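Long-range contacts in putative type III secretion protein YscO (Vibrio parahaemolyticus, PDB 4MH6), which probably takes part in bacterial type III secretion, its precise role unknown, and folds as a long antiparallel hairpin of two helices: residues K42-Q47 / Q130-A135; K60-V65 / Q112-V117. One frame throughout, in Å; residues are numbered along the deposited sequence.

In the fold
Both contacts join the same two elements, helix 18-84 and helix 90-167, the arms of one long antiparallel hairpin. Contact 2 falls within the part of the chain that contact 1 brackets, nearer the turn; their centres are about 27 Å apart and their nearest atoms about 11 Å, so they do not touch. The centre of contact 1 is about 6 Å from that of the chain, and the contact is partly buried; that of contact 2 is about 21 Å away, at the surface. In each, one valine methyl rests against the facing backbone, at nearly the same helix spacing. Contact 1 brings lysine and glutamine side chains to its edges, one holding a phosphate, yet no direct hydrogen bond crosses either contact.

Contact 1 (K42-Q47 / Q130-A135); sequences KAVQRQ and QKQQEA. With PO4 (phosphate ion), chain C.
A43 and V44 face K131 in a long antiparallel helical hairpin, predicted to be a coiled coil over much of its length. The local helix axes approach to 9.0 Å and their directions differ by 161°, with V44 and K131 nearest in backbone, CA to CA 5.6 Å. V44 makes its contacts through one branch: with CG1 anti to the backbone N (chi1 162°), CG2 is left beside that N and reaches across the interface. There CG2 lies over the backbone of the opposite helix, 3.6 Å from K131 O, and touches A135 CB at 4.1 Å one turn further along. K131 answers with its aliphatic stem, whose CB meets V44 CG2 at 3.9 Å and whose CG sits 3.9 Å from A43 O. Its chain bends twice, at chi2 and again at chi4, which turns the ammonium back toward the first helix. K131 NZ ends 3.6 Å from Q47 OE1, near but not hydrogen-bonded, and the two side chains cross at about a right angle. The buried amide of Q47 is held by other partners: NE2 bonds to E124 and OE1 takes the NE of R50, which together would fix its rotation. At the border, the extended chain of Q132 carries NE2 to a phosphate, probably from the crystallisation liquor, with NE2 to O1 2.8 Å and an N-H...O angle of 153°. The interface continues along both arms: V44 and Q47 also pack on L128 of helix 90-167, and A135 on A40 and D41 of helix 18-84.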
ATOM      1  N   LYS A  42       1.365   9.010   5.045  1.00 30.52           N
ATOM      2  CA  LYS A  42       0.160   9.141   4.259  1.00 31.06           C
ATOM      3  C   LYS A  42       0.185   8.153   3.122  1.00 26.87           C
ATOM      4  O   LYS A  42      -0.845   7.617   2.747  1.00 25.94           O
ATOM      5  CB  LYS A  42       0.032  10.573   3.721  1.00 36.26           C
ATOM      6  CG  LYS A  42      -0.108  11.646   4.795  1.00 43.37           C
ATOM      7  CD  LYS A  42      -1.422  11.474   5.539  1.00 55.24           C
ATOM      8  CE  LYS A  42      -1.560  12.381   6.763  1.00 65.24           C
ATOM      9  NZ  LYS A  42      -2.822  11.988   7.499  1.00 69.06           N
ATOM     10  N   ALA A  43       1.365   7.910   2.560  1.00 24.47           N
ATOM     11  CA  ALA A  43       1.475   6.961   1.446  1.00 23.42           C
ATOM     12  C   ALA A  43       1.139   5.567   1.968  1.00 22.37           C
ATOM     13  O   ALA A  43       0.588   4.750   1.244  1.00 21.74           O
ATOM     14  CB  ALA A  43       2.856   6.992   0.839  1.00 23.35           C
ATOM     15  N   VAL A  44       1.459   5.321   3.244  1.00 21.07           N
ATOM     16  CA  VAL A  44       1.146   4.063   3.873  1.00 20.61           C
ATOM     17  C   VAL A  44      -0.352   3.978   4.071  1.00 21.11           C
ATOM     18  O   VAL A  44      -0.977   2.981   3.696  1.00 22.58           O
ATOM     19  CB  VAL A  44       1.823   3.900   5.239  1.00 21.44           C
ATOM     20  CG1 VAL A  44       1.145   2.803   6.062  1.00 23.00           C
ATOM     21  CG2 VAL A  44       3.296   3.609   5.070  1.00 22.11           C
ATOM     22  N   GLN A  45      -0.934   5.009   4.664  1.00 20.85           N
ATOM     23  CA  GLN A  45      -2.362   5.004   4.911  1.00 21.63           C
ATOM     24  C   GLN A  45      -3.169   4.756   3.631  1.00 21.17           C
ATOM     25  O   GLN A  45      -4.102   3.942   3.600  1.00 21.18           O
ATOM     26  CB  GLN A  45      -2.748   6.313   5.549  1.00 24.06           C
ATOM     27  CG  GLN A  45      -2.051   6.500   6.879  1.00 26.41           C
ATOM     28  CD  GLN A  45      -2.353   7.820   7.533  1.00 29.96           C
ATOM     29  OE1 GLN A  45      -3.352   8.481   7.226  1.00 34.99           O
ATOM     30  NE2 GLN A  45      -1.499   8.211   8.451  1.00 30.91           N
ATOM     31  N   ARG A  46      -2.807   5.447   2.564  1.00 20.91           N
ATOM     32  CA  ARG A  46      -3.509   5.269   1.318  1.00 21.64           C
ATOM     33  C   ARG A  46      -3.321   3.861   0.842  1.00 21.42           C
ATOM     34  O   ARG A  46      -4.230   3.296   0.230  1.00 22.72           O
ATOM     35  CB  ARG A  46      -3.009   6.237   0.244  1.00 22.54           C
ATOM     36  CG  ARG A  46      -3.402   7.683   0.479  1.00 24.33           C
ATOM     37  CD  ARG A  46      -3.101   8.536  -0.735  1.00 26.41           C
ATOM     38  NE  ARG A  46      -1.668   8.661  -0.948  1.00 25.72           N
ATOM     39  CZ  ARG A  46      -0.928   9.593  -0.341  1.00 26.13           C
ATOM     40  NH1 ARG A  46      -1.506  10.465   0.522  1.00 26.80           N
ATOM     41  NH2 ARG A  46       0.384   9.660  -0.576  1.00 25.14           N
ATOM     42  N   GLN A  47      -2.135   3.298   1.102  1.00 20.81           N
ATOM     43  CA  GLN A  47      -1.837   1.943   0.642  1.00 21.41           C
ATOM     44  C   GLN A  47      -2.620   0.909   1.435  1.00 21.56           C
ATOM     45  O   GLN A  47      -2.951  -0.149   0.918  1.00 21.44           O
ATOM     46  CB  GLN A  47      -0.339   1.641   0.698  1.00 22.05           C
ATOM     47  CG  GLN A  47       0.020   0.295   0.067  1.00 23.40           C
ATOM     48  CD  GLN A  47      -0.381   0.218  -1.379  1.00 24.60           C
ATOM     49  OE1 GLN A  47      -0.386   1.219  -2.071  1.00 25.78           O
ATOM     50  NE2 GLN A  47      -0.693  -0.970  -1.850  1.00 26.34           N
ATOM     51  N   GLN A 130       6.782  -2.178   1.263  1.00 33.10           N
ATOM     52  CA  GLN A 130       7.824  -1.232   0.810  1.00 36.40           C
ATOM     53  C   GLN A 130       7.568   0.173   1.354  1.00 34.95           C
ATOM     54  O   GLN A 130       8.499   0.869   1.746  1.00 36.12           O
ATOM     55  CB  GLN A 130       7.903  -1.157  -0.704  1.00 40.28           C
ATOM     56  CG  GLN A 130       7.912  -2.524  -1.366  1.00 42.88           C
ATOM     57  CD  GLN A 130       8.317  -2.482  -2.829  1.00 48.81           C
ATOM     58  OE1 GLN A 130       9.141  -1.657  -3.230  1.00 53.61           O
ATOM     59  NE2 GLN A 130       7.778  -3.403  -3.625  1.00 49.85           N
ATOM     60  N   LYS A 131       6.305   0.590   1.328  1.00 33.44           N
ATOM     61  CA  LYS A 131       5.883   1.884   1.867  1.00 33.41           C
ATOM     62  C   LYS A 131       6.219   2.001   3.346  1.00 31.49           C
ATOM     63  O   LYS A 131       6.637   3.060   3.819  1.00 31.75           O
ATOM     64  CB  LYS A 131       4.381   2.073   1.677  1.00 33.56           C
ATOM     65  CG  LYS A 131       3.920   2.837   0.451  1.00 37.32           C
ATOM     66  CD  LYS A 131       4.565   2.421  -0.834  1.00 40.87           C
ATOM     67  CE  LYS A 131       4.074   3.328  -1.983  1.00 46.82           C
ATOM     68  NZ  LYS A 131       2.599   3.131  -2.290  1.00 46.80           N
ATOM     69  N   GLN A 132       6.034   0.912   4.073  1.00 30.28           N
ATOM     70  CA  GLN A 132       6.354   0.891   5.500  1.00 30.29           C
ATOM     71  C   GLN A 132       7.848   1.000   5.703  1.00 32.18           C
ATOM     72  O   GLN A 132       8.302   1.597   6.644  1.00 31.40           O
ATOM     73  CB  GLN A 132       5.850  -0.400   6.125  1.00 30.35           C
ATOM     74  CG  GLN A 132       4.349  -0.460   6.136  1.00 29.98           C
ATOM     75  CD  GLN A 132       3.829  -1.807   6.501  1.00 31.42           C
ATOM     76  OE1 GLN A 132       4.491  -2.824   6.255  1.00 33.35           O
ATOM     77  NE2 GLN A 132       2.621  -1.847   7.060  1.00 32.36           N
ATOM     78  N   GLN A 133       8.606   0.381   4.811  1.00 35.75           N
ATOM     79  CA  GLN A 133      10.037   0.451   4.899  1.00 40.00           C
ATOM     80  C   GLN A 133      10.498   1.900   4.673  1.00 39.79           C
ATOM     81  O   GLN A 133      11.377   2.388   5.378  1.00 40.04           O
ATOM     82  CB  GLN A 133      10.683  -0.543   3.925  1.00 46.04           C
ATOM     83  CG  GLN A 133      10.572  -1.985   4.398  1.00 50.52           C
ATOM     84  CD  GLN A 133      11.070  -3.036   3.383  1.00 59.63           C
ATOM     85  OE1 GLN A 133      11.043  -2.830   2.158  1.00 63.59           O
ATOM     86  NE2 GLN A 133      11.485  -4.195   3.901  1.00 65.42           N
ATOM     87  N   GLU A 134       9.886   2.579   3.710  1.00 39.93           N
ATOM     88  CA  GLU A 134      10.218   3.959   3.411  1.00 42.16           C
ATOM     89  C   GLU A 134       9.806   4.890   4.548  1.00 39.69           C
ATOM     90  O   GLU A 134      10.514   5.828   4.886  1.00 39.77           O
ATOM     91  CB  GLU A 134       9.554   4.373   2.114  1.00 45.22           C
ATOM     92  CG  GLU A 134      10.162   3.697   0.911  1.00 50.35           C
ATOM     93  CD  GLU A 134       9.387   3.951  -0.366  1.00 55.27           C
ATOM     94  OE1 GLU A 134       8.295   4.571  -0.303  1.00 55.50           O
ATOM     95  OE2 GLU A 134       9.853   3.497  -1.439  1.00 61.55           O
ATOM     96  N   ALA A 135       8.649   4.618   5.136  1.00 28.44           N
ATOM     97  CA  ALA A 135       8.165   5.419   6.252  1.00 28.52           C
ATOM     98  C   ALA A 135       9.110   5.277   7.420  1.00 28.48           C
ATOM     99  O   ALA A 135       9.429   6.256   8.068  1.00 29.50           O
ATOM    100  CB  ALA A 135       6.777   5.003   6.640  1.00 31.02           C
TER
HETATM  101  P   PO4 C 202       1.010  -4.045   9.499  0.70 49.15           P
HETATM  102  O1  PO4 C 202       0.790  -3.808   7.999  0.70 37.97           O
HETATM  103  O2  PO4 C 202      -0.357  -4.149  10.115  0.70 45.37           O
HETATM  104  O3  PO4 C 202       1.776  -5.349   9.720  0.70 43.41           O
HETATM  105  O4  PO4 C 202       1.745  -2.895  10.195  0.70 38.94           O
HETATM  106  O   HOH W   1       0.417   5.166  -1.173  1.00 32.71           O

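Contact 2 (K60-V65 / Q112-V117)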
ATOM      1  N   LYS A  60     -15.777 -10.646  -2.977  1.00 41.30           N
ATOM      2  CA  LYS A  60     -16.881 -10.667  -3.962  1.00 40.26           C
ATOM      3  C   LYS A  60     -16.642 -11.643  -5.079  1.00 37.32           C
ATOM      4  O   LYS A  60     -17.559 -12.355  -5.500  1.00 35.80           O
ATOM      5  CB  LYS A  60     -17.077  -9.297  -4.608  1.00 44.74           C
ATOM      6  CG  LYS A  60     -17.617  -8.250  -3.662  1.00 52.40           C
ATOM      7  CD  LYS A  60     -17.727  -6.892  -4.332  1.00 61.08           C
ATOM      8  CE  LYS A  60     -18.190  -5.842  -3.326  1.00 67.44           C
ATOM      9  NZ  LYS A  60     -18.166  -4.464  -3.893  1.00 72.32           N
ATOM     10  N   ALA A  61     -15.415 -11.646  -5.596  1.00 34.83           N
ATOM     11  CA  ALA A  61     -15.061 -12.548  -6.682  1.00 32.25           C
ATOM     12  C   ALA A  61     -15.256 -14.021  -6.275  1.00 30.54           C
ATOM     13  O   ALA A  61     -15.777 -14.812  -7.050  1.00 28.35           O
ATOM     14  CB  ALA A  61     -13.635 -12.288  -7.136  1.00 31.83           C
ATOM     15  N   GLU A  62     -14.841 -14.368  -5.060  1.00 31.37           N
ATOM     16  CA  GLU A  62     -14.974 -15.738  -4.537  1.00 32.47           C
ATOM     17  C   GLU A  62     -16.428 -16.142  -4.347  1.00 31.67           C
ATOM     18  O   GLU A  62     -16.811 -17.277  -4.587  1.00 29.54           O
ATOM     19  CB  GLU A  62     -14.238 -15.860  -3.206  1.00 35.50           C
ATOM     20  CG  GLU A  62     -12.742 -15.642  -3.346  1.00 38.89           C
ATOM     21  CD  GLU A  62     -11.994 -15.720  -2.034  1.00 43.30           C
ATOM     22  OE1 GLU A  62     -12.571 -15.375  -0.975  1.00 47.64           O
ATOM     23  OE2 GLU A  62     -10.806 -16.113  -2.075  1.00 49.57           O
ATOM     24  N   ARG A  63     -17.228 -15.193  -3.903  1.00 33.91           N
ATOM     25  CA  ARG A  63     -18.631 -15.409  -3.703  1.00 36.88           C
ATOM     26  C   ARG A  63     -19.271 -15.745  -5.063  1.00 35.56           C
ATOM     27  O   ARG A  63     -20.102 -16.641  -5.162  1.00 35.12           O
ATOM     28  CB  ARG A  63     -19.247 -14.115  -3.227  1.00 43.68           C
ATOM     29  CG  ARG A  63     -20.451 -14.246  -2.321  1.00 49.40           C
ATOM     30  CD  ARG A  63     -19.951 -14.415  -0.899  1.00 55.34           C
ATOM     31  NE  ARG A  63     -20.933 -13.940   0.069  1.00 62.46           N
ATOM     32  CZ  ARG A  63     -20.656 -13.621   1.334  1.00 62.74           C
ATOM     33  NH1 ARG A  63     -19.420 -13.693   1.816  1.00 60.55           N
ATOM     34  NH2 ARG A  63     -21.625 -13.196   2.112  1.00 67.44           N
ATOM     35  N   SER A  64     -18.882 -14.999  -6.100  1.00 34.29           N
ATOM     36  CA  SER A  64     -19.416 -15.194  -7.450  1.00 34.72           C
ATOM     37  C   SER A  64     -19.127 -16.573  -8.023  1.00 33.61           C
ATOM     38  O   SER A  64     -20.005 -17.148  -8.656  1.00 34.71           O
ATOM     39  CB  SER A  64     -18.857 -14.146  -8.428  1.00 36.62           C
ATOM     40  OG  SER A  64     -19.176 -12.828  -8.035  1.00 38.86           O
ATOM     41  N   VAL A  65     -17.900 -17.080  -7.863  1.00 32.83           N
ATOM     42  CA  VAL A  65     -17.583 -18.421  -8.382  1.00 35.06           C
ATOM     43  C   VAL A  65     -18.337 -19.468  -7.606  1.00 33.03           C
ATOM     44  O   VAL A  65     -18.859 -20.414  -8.202  1.00 31.59           O
ATOM     45  CB  VAL A  65     -16.071 -18.831  -8.335  1.00 37.70           C
ATOM     46  CG1 VAL A  65     -15.277 -18.194  -9.444  1.00 40.53           C
ATOM     47  CG2 VAL A  65     -15.445 -18.512  -6.999  1.00 39.53           C
ATOM     48  N   GLN A 112     -10.709 -17.178 -12.970  1.00 41.30           N
ATOM     49  CA  GLN A 112      -9.569 -16.423 -13.461  1.00 43.61           C
ATOM     50  C   GLN A 112      -9.525 -15.078 -12.742  1.00 41.56           C
ATOM     51  O   GLN A 112      -8.466 -14.627 -12.342  1.00 41.36           O
ATOM     52  CB  GLN A 112      -9.690 -16.248 -14.989  1.00 47.59           C
ATOM     53  CG  GLN A 112      -8.563 -15.476 -15.664  1.00 54.15           C
ATOM     54  CD  GLN A 112      -7.199 -16.126 -15.473  1.00 59.74           C
ATOM     55  OE1 GLN A 112      -7.088 -17.348 -15.443  1.00 62.98           O
ATOM     56  NE2 GLN A 112      -6.149 -15.302 -15.352  1.00 64.16           N
ATOM     57  N   ARG A 113     -10.684 -14.444 -12.604  1.00 40.12           N
ATOM     58  CA  ARG A 113     -10.815 -13.183 -11.893  1.00 41.17           C
ATOM     59  C   ARG A 113     -10.294 -13.344 -10.442  1.00 37.72           C
ATOM     60  O   ARG A 113      -9.573 -12.479  -9.945  1.00 38.54           O
ATOM     61  CB  ARG A 113     -12.274 -12.790 -11.852  1.00 44.45           C
ATOM     62  CG  ARG A 113     -12.647 -11.481 -11.150  1.00 51.21           C
ATOM     63  CD  ARG A 113     -12.574 -10.234 -12.031  1.00 58.45           C
ATOM     64  NE  ARG A 113     -11.348  -9.450 -11.910  1.00 63.98           N
ATOM     65  CZ  ARG A 113     -11.234  -8.342 -11.168  1.00 69.49           C
ATOM     66  NH1 ARG A 113     -12.266  -7.866 -10.470  1.00 69.65           N
ATOM     67  NH2 ARG A 113     -10.076  -7.697 -11.122  1.00 76.67           N
ATOM     68  N   VAL A 114     -10.646 -14.444  -9.769  1.00 33.84           N
ATOM     69  CA  VAL A 114     -10.187 -14.664  -8.379  1.00 32.48           C
ATOM     70  C   VAL A 114      -8.673 -14.753  -8.311  1.00 32.92           C
ATOM     71  O   VAL A 114      -8.045 -14.158  -7.441  1.00 33.13           O
ATOM     72  CB  VAL A 114     -10.786 -15.931  -7.733  1.00 32.41           C
ATOM     73  CG1 VAL A 114     -10.102 -16.232  -6.420  1.00 33.99           C
ATOM     74  CG2 VAL A 114     -12.273 -15.770  -7.503  1.00 33.05           C
ATOM     75  N   ALA A 115      -8.098 -15.517  -9.224  1.00 34.11           N
ATOM     76  CA  ALA A 115      -6.666 -15.676  -9.290  1.00 36.41           C
ATOM     77  C   ALA A 115      -6.009 -14.295  -9.484  1.00 37.18           C
ATOM     78  O   ALA A 115      -5.075 -13.926  -8.751  1.00 37.13           O
ATOM     79  CB  ALA A 115      -6.320 -16.600 -10.444  1.00 38.50           C
ATOM     80  N   GLU A 116      -6.518 -13.546 -10.470  1.00 37.99           N
ATOM     81  CA  GLU A 116      -6.009 -12.206 -10.799  1.00 40.45           C
ATOM     82  C   GLU A 116      -6.081 -11.271  -9.607  1.00 38.03           C
ATOM     83  O   GLU A 116      -5.111 -10.549  -9.340  1.00 39.05           O
ATOM     84  CB  GLU A 116      -6.731 -11.614 -12.026  1.00 44.02           C
ATOM     85  CG  GLU A 116      -6.248 -12.236 -13.346  1.00 50.96           C
ATOM     86  CD  GLU A 116      -7.080 -11.860 -14.583  1.00 56.67           C
ATOM     87  OE1 GLU A 116      -8.337 -11.905 -14.527  1.00 58.80           O
ATOM     88  OE2 GLU A 116      -6.473 -11.584 -15.646  1.00 63.33           O
ATOM     89  N   VAL A 117      -7.210 -11.304  -8.884  1.00 34.39           N
ATOM     90  CA  VAL A 117      -7.388 -10.459  -7.707  1.00 32.66           C
ATOM     91  C   VAL A 117      -6.482 -10.926  -6.568  1.00 32.25           C
ATOM     92  O   VAL A 117      -5.973 -10.088  -5.800  1.00 33.57           O
ATOM     93  CB  VAL A 117      -8.844 -10.396  -7.216  1.00 32.09           C
ATOM     94  CG1 VAL A 117      -8.926  -9.549  -5.962  1.00 32.68           C
ATOM     95  CG2 VAL A 117      -9.748  -9.796  -8.276  1.00 33.44           C
TER
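V114 packs its two methyls against A61, E62 and V65, joining the arms of the helical hairpin. The local axes approach to 8.9 Å at 160°, and A61 and V114 are nearest in backbone, CA to CA 5.6 Å. V114 holds CG1 anti to its own nitrogen (chi1 170°), a torsion that divides the work between the branches. CG2 presses on A61, 3.8 Å from A61 CB and 3.7 Å from A61 O, and also meets V65 CG2 at 4.2 Å. CG1 turns to the border of the interface and touches E62 CG at 4.1 Å. E62 runs out straight beyond CG, crossing V114 at about a right angle, so that its CG methylene passes the valine while the carboxylate lies further out. R113 meets A61 with its aliphatic root, CG to A61 CB 4.2 Å. The chain then folds at chi2, and the guanidinium lies with one face over V117 CG2, on its own helix. Within the first helix, K60 O accepts from both S64 N and S64 OG, which reach it from opposite faces of its plane. V114 and V117 also rest on L58, and V65 on L110, extending the apolar strip. No hydrogen bond spans the two segments: methyls and methylenes alone do the touching from side chain to side chain, with the charged ends of E62 and R113 beyond their touching carbons, so attraction here is probably dispersive and hydrophobic.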